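Local coordinates for probable membrane transporter protein MamO (Magnetospirillum magneticum, PDB 5HMA) that promotes magnetite formation by binding transition metals and activates the protease MamE, although its own protease-like domain is probably inactive, at residues V10-P21 with V41-V51. Numbering follows the deposited sequence.
Sequences VGVGGGGVNAGP and VSKLPEISVQV
The ring of Pro21 lies over one face of the Gln50 side-chain amide, its CD 3.6 Å from Gln50 CD. At the amide edge both N-H groups are used, close to the amide plane: Gln50 NE2 donates to Ala19 O (3.2 Å) and to a water that in turn donates to Gly14 O. A bend at chi2 (-141°) turns the amide toward the loop 14-20. Gly15 CA sits over a face of the Glu46 carboxylate, 3.8 Å from Glu46 CD. The backbones form an antiparallel ladder in which Gly11 with Gln50 and Gly13 with Ser48 are the hydrogen-bonded pairs; the straightest links are Gln50 N to Gly11 O and Ser48 N to Gly13 O, both 175° at the hydrogen. Strands 9-13 and 47-51 are first and last in the sheet order, so this pairing closes the six-stranded N-terminal barrel of the chymotrypsin-like fold. On the barrel's inner face, Val12 has CG1 anti to its backbone N (chi1 178°), which presses it on Val41 CG1 at a tight 3.5 Å and on Ile47 CG2. Val10 packs on Val49 beside it. On the other face, Ser48 CB reaches Gly14 O at 3.4 Å, while Ser48 OG bonds to Arg59, which also holds Gly16 O.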
ATOM      1  N   VAL A  10      -2.423  -7.002   0.411  1.00 39.49           N
ATOM      2  CA  VAL A  10      -2.901  -7.646  -0.816  1.00 45.36           C
ATOM      3  C   VAL A  10      -1.978  -7.360  -1.983  1.00 49.38           C
ATOM      4  O   VAL A  10      -1.153  -6.438  -1.932  1.00 43.76           O
ATOM      5  CB  VAL A  10      -4.336  -7.199  -1.190  1.00 43.86           C
ATOM      6  CG1 VAL A  10      -5.358  -7.635  -0.137  1.00 36.94           C
ATOM      7  CG2 VAL A  10      -4.391  -5.680  -1.442  1.00 38.38           C
ATOM      8  N   GLY A  11      -2.126  -8.149  -3.045  1.00 45.64           N
ATOM      9  CA  GLY A  11      -1.470  -7.838  -4.303  1.00 40.21           C
ATOM     10  C   GLY A  11      -2.474  -7.129  -5.208  1.00 46.98           C
ATOM     11  O   GLY A  11      -3.671  -7.412  -5.151  1.00 45.34           O
ATOM     12  N   VAL A  12      -1.990  -6.213  -6.041  1.00 40.36           N
ATOM     13  CA  VAL A  12      -2.841  -5.524  -7.001  1.00 47.73           C
ATOM     14  C   VAL A  12      -2.281  -5.711  -8.412  1.00 47.42           C
ATOM     15  O   VAL A  12      -1.076  -5.627  -8.610  1.00 43.96           O
ATOM     16  CB  VAL A  12      -2.959  -4.021  -6.651  1.00 53.55           C
ATOM     17  CG1 VAL A  12      -3.792  -3.313  -7.686  1.00 52.09           C
ATOM     18  CG2 VAL A  12      -3.556  -3.837  -5.247  1.00 45.07           C
ATOM     19  N   GLY A  13      -3.150  -5.954  -9.393  1.00 46.13           N
ATOM     20  CA  GLY A  13      -2.703  -6.088 -10.768  1.00 36.08           C
ATOM     21  C   GLY A  13      -3.845  -6.078 -11.766  1.00 44.21           C
ATOM     22  O   GLY A  13      -4.975  -5.737 -11.411  1.00 40.74           O
ATOM     23  N   GLY A  14      -3.547  -6.439 -13.015  1.00 39.93           N
ATOM     24  CA  GLY A  14      -4.537  -6.470 -14.080  1.00 40.34           C
ATOM     25  C   GLY A  14      -5.484  -7.645 -13.912  1.00 46.45           C
ATOM     26  O   GLY A  14      -5.320  -8.448 -12.999  1.00 43.69           O
ATOM     27  N   GLY A  15      -6.465  -7.766 -14.796  1.00 42.59           N
ATOM     28  CA  GLY A  15      -7.460  -8.820 -14.658  1.00 44.91           C
ATOM     29  C   GLY A  15      -7.163 -10.153 -15.328  1.00 47.76           C
ATOM     30  O   GLY A  15      -7.979 -11.077 -15.238  1.00 44.25           O
ATOM     31  N   GLY A  16      -6.013 -10.274 -15.999  1.00 38.98           N
ATOM     32  CA  GLY A  16      -5.708 -11.508 -16.721  1.00 48.31           C
ATOM     33  C   GLY A  16      -5.656 -12.717 -15.799  1.00 42.80           C
ATOM     34  O   GLY A  16      -5.102 -12.599 -14.694  1.00 39.11           O
ATOM     35  N   VAL A  17      -6.211 -13.864 -16.217  1.00 39.54           N
ATOM     36  CA  VAL A  17      -6.168 -15.058 -15.360  1.00 57.95           C
ATOM     37  C   VAL A  17      -4.758 -15.440 -14.955  1.00 48.51           C
ATOM     38  O   VAL A  17      -4.575 -15.999 -13.890  1.00 44.94           O
ATOM     39  CB  VAL A  17      -6.780 -16.306 -16.010  1.00 54.64           C
ATOM     40  CG1 VAL A  17      -7.950 -16.806 -15.194  1.00 63.67           C
ATOM     41  CG2 VAL A  17      -7.103 -16.083 -17.438  1.00 58.06           C
ATOM     42  N   ASN A  18      -3.790 -15.194 -15.844  1.00 43.36           N
ATOM     43  CA  ASN A  18      -2.421 -15.653 -15.658  1.00 41.39           C
ATOM     44  C   ASN A  18      -1.567 -14.492 -15.201  1.00 42.70           C
ATOM     45  O   ASN A  18      -0.340 -14.555 -15.277  1.00 54.37           O
ATOM     46  CB  ASN A  18      -1.854 -16.269 -16.948  1.00 44.41           C
ATOM     47  CG  ASN A  18      -1.952 -15.326 -18.136  1.00 46.52           C
ATOM     48  OD1 ASN A  18      -2.635 -14.302 -18.059  1.00 45.71           O
ATOM     49  ND2 ASN A  18      -1.293 -15.670 -19.243  1.00 48.41           N
ATOM     50  N   ALA A  19      -2.212 -13.427 -14.730  1.00 43.67           N
ATOM     51  CA  ALA A  19      -1.472 -12.264 -14.228  1.00 48.14           C
ATOM     52  C   ALA A  19      -1.312 -12.315 -12.717  1.00 44.72           C
ATOM     53  O   ALA A  19      -2.211 -12.753 -12.003  1.00 57.64           O
ATOM     54  CB  ALA A  19      -2.163 -10.970 -14.624  1.00 42.68           C
ATOM     55  N   GLY A  20      -0.165 -11.850 -12.247  1.00 46.22           N
ATOM     56  CA  GLY A  20       0.094 -11.705 -10.828  1.00 50.22           C
ATOM     57  C   GLY A  20       0.202 -10.242 -10.437  1.00 52.68           C
ATOM     58  O   GLY A  20       0.236  -9.373 -11.305  1.00 50.38           O
ATOM     59  N   PRO A  21       0.241  -9.963  -9.124  1.00 59.33           N
ATOM     60  CA  PRO A  21       0.410  -8.595  -8.616  1.00 48.94           C
ATOM     61  C   PRO A  21       1.589  -7.873  -9.261  1.00 50.24           C
ATOM     62  O   PRO A  21       2.648  -8.489  -9.421  1.00 46.43           O
ATOM     63  CB  PRO A  21       0.668  -8.805  -7.119  1.00 51.35           C
ATOM     64  CG  PRO A  21       0.030 -10.136  -6.799  1.00 58.99           C
ATOM     65  CD  PRO A  21       0.130 -10.964  -8.043  1.00 55.76           C
ATOM     66  N   VAL A  41      -2.124   1.518 -10.851  1.00 55.53           N
ATOM     67  CA  VAL A  41      -3.390   0.995 -11.354  1.00 55.64           C
ATOM     68  C   VAL A  41      -4.002   1.855 -12.454  1.00 60.29           C
ATOM     69  O   VAL A  41      -4.855   1.378 -13.199  1.00 59.44           O
ATOM     70  CB  VAL A  41      -4.406   0.828 -10.212  1.00 58.51           C
ATOM     71  CG1 VAL A  41      -3.910  -0.198  -9.223  1.00 56.81           C
ATOM     72  CG2 VAL A  41      -4.670   2.173  -9.526  1.00 52.60           C
ATOM     73  N   SER A  42      -3.566   3.106 -12.564  1.00 58.55           N
ATOM     74  CA  SER A  42      -4.263   4.075 -13.413  1.00 69.73           C
ATOM     75  C   SER A  42      -4.280   3.709 -14.900  1.00 77.68           C
ATOM     76  O   SER A  42      -5.080   4.245 -15.667  1.00 70.80           O
ATOM     77  CB  SER A  42      -3.643   5.456 -13.243  1.00 64.85           C
ATOM     78  OG  SER A  42      -2.288   5.435 -13.650  1.00 67.61           O
ATOM     79  N   LYS A  43      -3.402   2.802 -15.314  1.00 75.92           N
ATOM     80  CA  LYS A  43      -3.340   2.450 -16.728  1.00 70.12           C
ATOM     81  C   LYS A  43      -3.738   0.993 -16.973  1.00 67.89           C
ATOM     82  O   LYS A  43      -3.661   0.506 -18.104  1.00 74.37           O
ATOM     83  CB  LYS A  43      -1.941   2.742 -17.278  1.00 75.11           C
ATOM     84  CG  LYS A  43      -1.573   4.229 -17.185  1.00 85.83           C
ATOM     85  CD  LYS A  43      -0.231   4.543 -17.837  1.00 99.82           C
ATOM     86  CE  LYS A  43      -0.021   6.053 -18.002  1.00103.49           C
ATOM     87  NZ  LYS A  43      -0.109   6.802 -16.707  1.00 96.35           N
ATOM     88  N   LEU A  44      -4.181   0.315 -15.912  1.00 58.10           N
ATOM     89  CA  LEU A  44      -4.738  -1.041 -16.018  1.00 64.77           C
ATOM     90  C   LEU A  44      -6.172  -0.993 -16.517  1.00 61.33           C
ATOM     91  O   LEU A  44      -7.015  -0.338 -15.902  1.00 64.76           O
ATOM     92  CB  LEU A  44      -4.712  -1.764 -14.667  1.00 55.27           C
ATOM     93  CG  LEU A  44      -3.363  -1.924 -13.970  1.00 61.08           C
ATOM     94  CD1 LEU A  44      -3.553  -2.564 -12.606  1.00 52.21           C
ATOM     95  CD2 LEU A  44      -2.414  -2.751 -14.832  1.00 59.92           C
ATOM     96  N   PRO A  45      -6.457  -1.711 -17.614  1.00 64.34           N
ATOM     97  CA  PRO A  45      -7.807  -1.796 -18.192  1.00 72.23           C
ATOM     98  C   PRO A  45      -8.823  -2.343 -17.189  1.00 74.31           C
ATOM     99  O   PRO A  45      -9.990  -1.955 -17.204  1.00 77.25           O
ATOM    100  CB  PRO A  45      -7.638  -2.770 -19.368  1.00 62.94           C
ATOM    101  CG  PRO A  45      -6.168  -2.873 -19.599  1.00 71.44           C
ATOM    102  CD  PRO A  45      -5.511  -2.626 -18.274  1.00 62.61           C
ATOM    103  N   GLU A  46      -8.366  -3.243 -16.323  1.00 63.40           N
ATOM    104  CA  GLU A  46      -9.205  -3.807 -15.271  1.00 65.19           C
ATOM    105  C   GLU A  46      -8.314  -4.125 -14.077  1.00 63.96           C
ATOM    106  O   GLU A  46      -7.135  -4.416 -14.237  1.00 62.11           O
ATOM    107  CB  GLU A  46      -9.942  -5.055 -15.766  1.00 58.75           C
ATOM    108  CG  GLU A  46      -9.186  -5.809 -16.854  1.00 95.24           C
ATOM    109  CD  GLU A  46      -9.788  -7.172 -17.176  1.00117.76           C
ATOM    110  OE1 GLU A  46     -10.918  -7.450 -16.713  1.00120.33           O
ATOM    111  OE2 GLU A  46      -9.128  -7.966 -17.890  1.00113.96           O
ATOM    112  N   ILE A  47      -8.865  -4.050 -12.876  1.00 54.00           N
ATOM    113  CA  ILE A  47      -8.058  -4.259 -11.688  1.00 51.69           C
ATOM    114  C   ILE A  47      -8.516  -5.497 -10.945  1.00 51.16           C
ATOM    115  O   ILE A  47      -9.711  -5.693 -10.706  1.00 51.11           O
ATOM    116  CB  ILE A  47      -8.102  -3.047 -10.761  1.00 55.42           C
ATOM    117  CG1 ILE A  47      -7.583  -1.807 -11.491  1.00 55.59           C
ATOM    118  CG2 ILE A  47      -7.281  -3.327  -9.511  1.00 43.90           C
ATOM    119  CD1 ILE A  47      -8.043  -0.510 -10.878  1.00 49.62           C
ATOM    120  N   SER A  48      -7.563  -6.337 -10.575  1.00 41.75           N
ATOM    121  CA  SER A  48      -7.886  -7.488  -9.757  1.00 49.52           C
ATOM    122  C   SER A  48      -7.037  -7.427  -8.495  1.00 46.31           C
ATOM    123  O   SER A  48      -5.853  -7.094  -8.543  1.00 51.79           O
ATOM    124  CB  SER A  48      -7.653  -8.793 -10.526  1.00 43.24           C
ATOM    125  OG  SER A  48      -7.923  -9.918  -9.706  1.00 50.46           O
ATOM    126  N   VAL A  49      -7.659  -7.723  -7.364  1.00 46.17           N
ATOM    127  CA  VAL A  49      -6.953  -7.707  -6.100  1.00 44.45           C
ATOM    128  C   VAL A  49      -6.731  -9.140  -5.652  1.00 44.93           C
ATOM    129  O   VAL A  49      -7.648  -9.959  -5.725  1.00 45.31           O
ATOM    130  CB  VAL A  49      -7.728  -6.903  -5.042  1.00 45.87           C
ATOM    131  CG1 VAL A  49      -7.058  -7.063  -3.646  1.00 41.24           C
ATOM    132  CG2 VAL A  49      -7.795  -5.440  -5.463  1.00 35.10           C
ATOM    133  N   GLN A  50      -5.522  -9.442  -5.198  1.00 41.01           N
ATOM    134  CA  GLN A  50      -5.197 -10.801  -4.794  1.00 56.08           C
ATOM    135  C   GLN A  50      -5.063 -10.877  -3.283  1.00 45.80           C
ATOM    136  O   GLN A  50      -4.243 -10.178  -2.685  1.00 39.10           O
ATOM    137  CB  GLN A  50      -3.917 -11.277  -5.491  1.00 43.70           C
ATOM    138  CG  GLN A  50      -3.917 -10.871  -6.975  1.00 63.75           C
ATOM    139  CD  GLN A  50      -3.345 -11.930  -7.898  1.00 71.43           C
ATOM    140  OE1 GLN A  50      -2.943 -13.017  -7.461  1.00 60.33           O
ATOM    141  NE2 GLN A  50      -3.305 -11.614  -9.192  1.00 61.19           N
ATOM    142  N   VAL A  51      -5.886 -11.730  -2.685  1.00 41.57           N
ATOM    143  CA  VAL A  51      -6.050 -11.809  -1.241  1.00 41.37           C
ATOM    144  C   VAL A  51      -5.610 -13.175  -0.764  1.00 43.99           C
ATOM    145  O   VAL A  51      -5.995 -14.191  -1.344  1.00 46.46           O
ATOM    146  CB  VAL A  51      -7.524 -11.537  -0.838  1.00 44.84           C
ATOM    147  CG1 VAL A  51      -7.713 -11.655   0.692  1.00 37.64           C
ATOM    148  CG2 VAL A  51      -7.997 -10.165  -1.383  1.00 39.62           C
TER
HETATM  149  O   HOH W   1      -3.947  -9.189 -10.667  1.00 63.35           O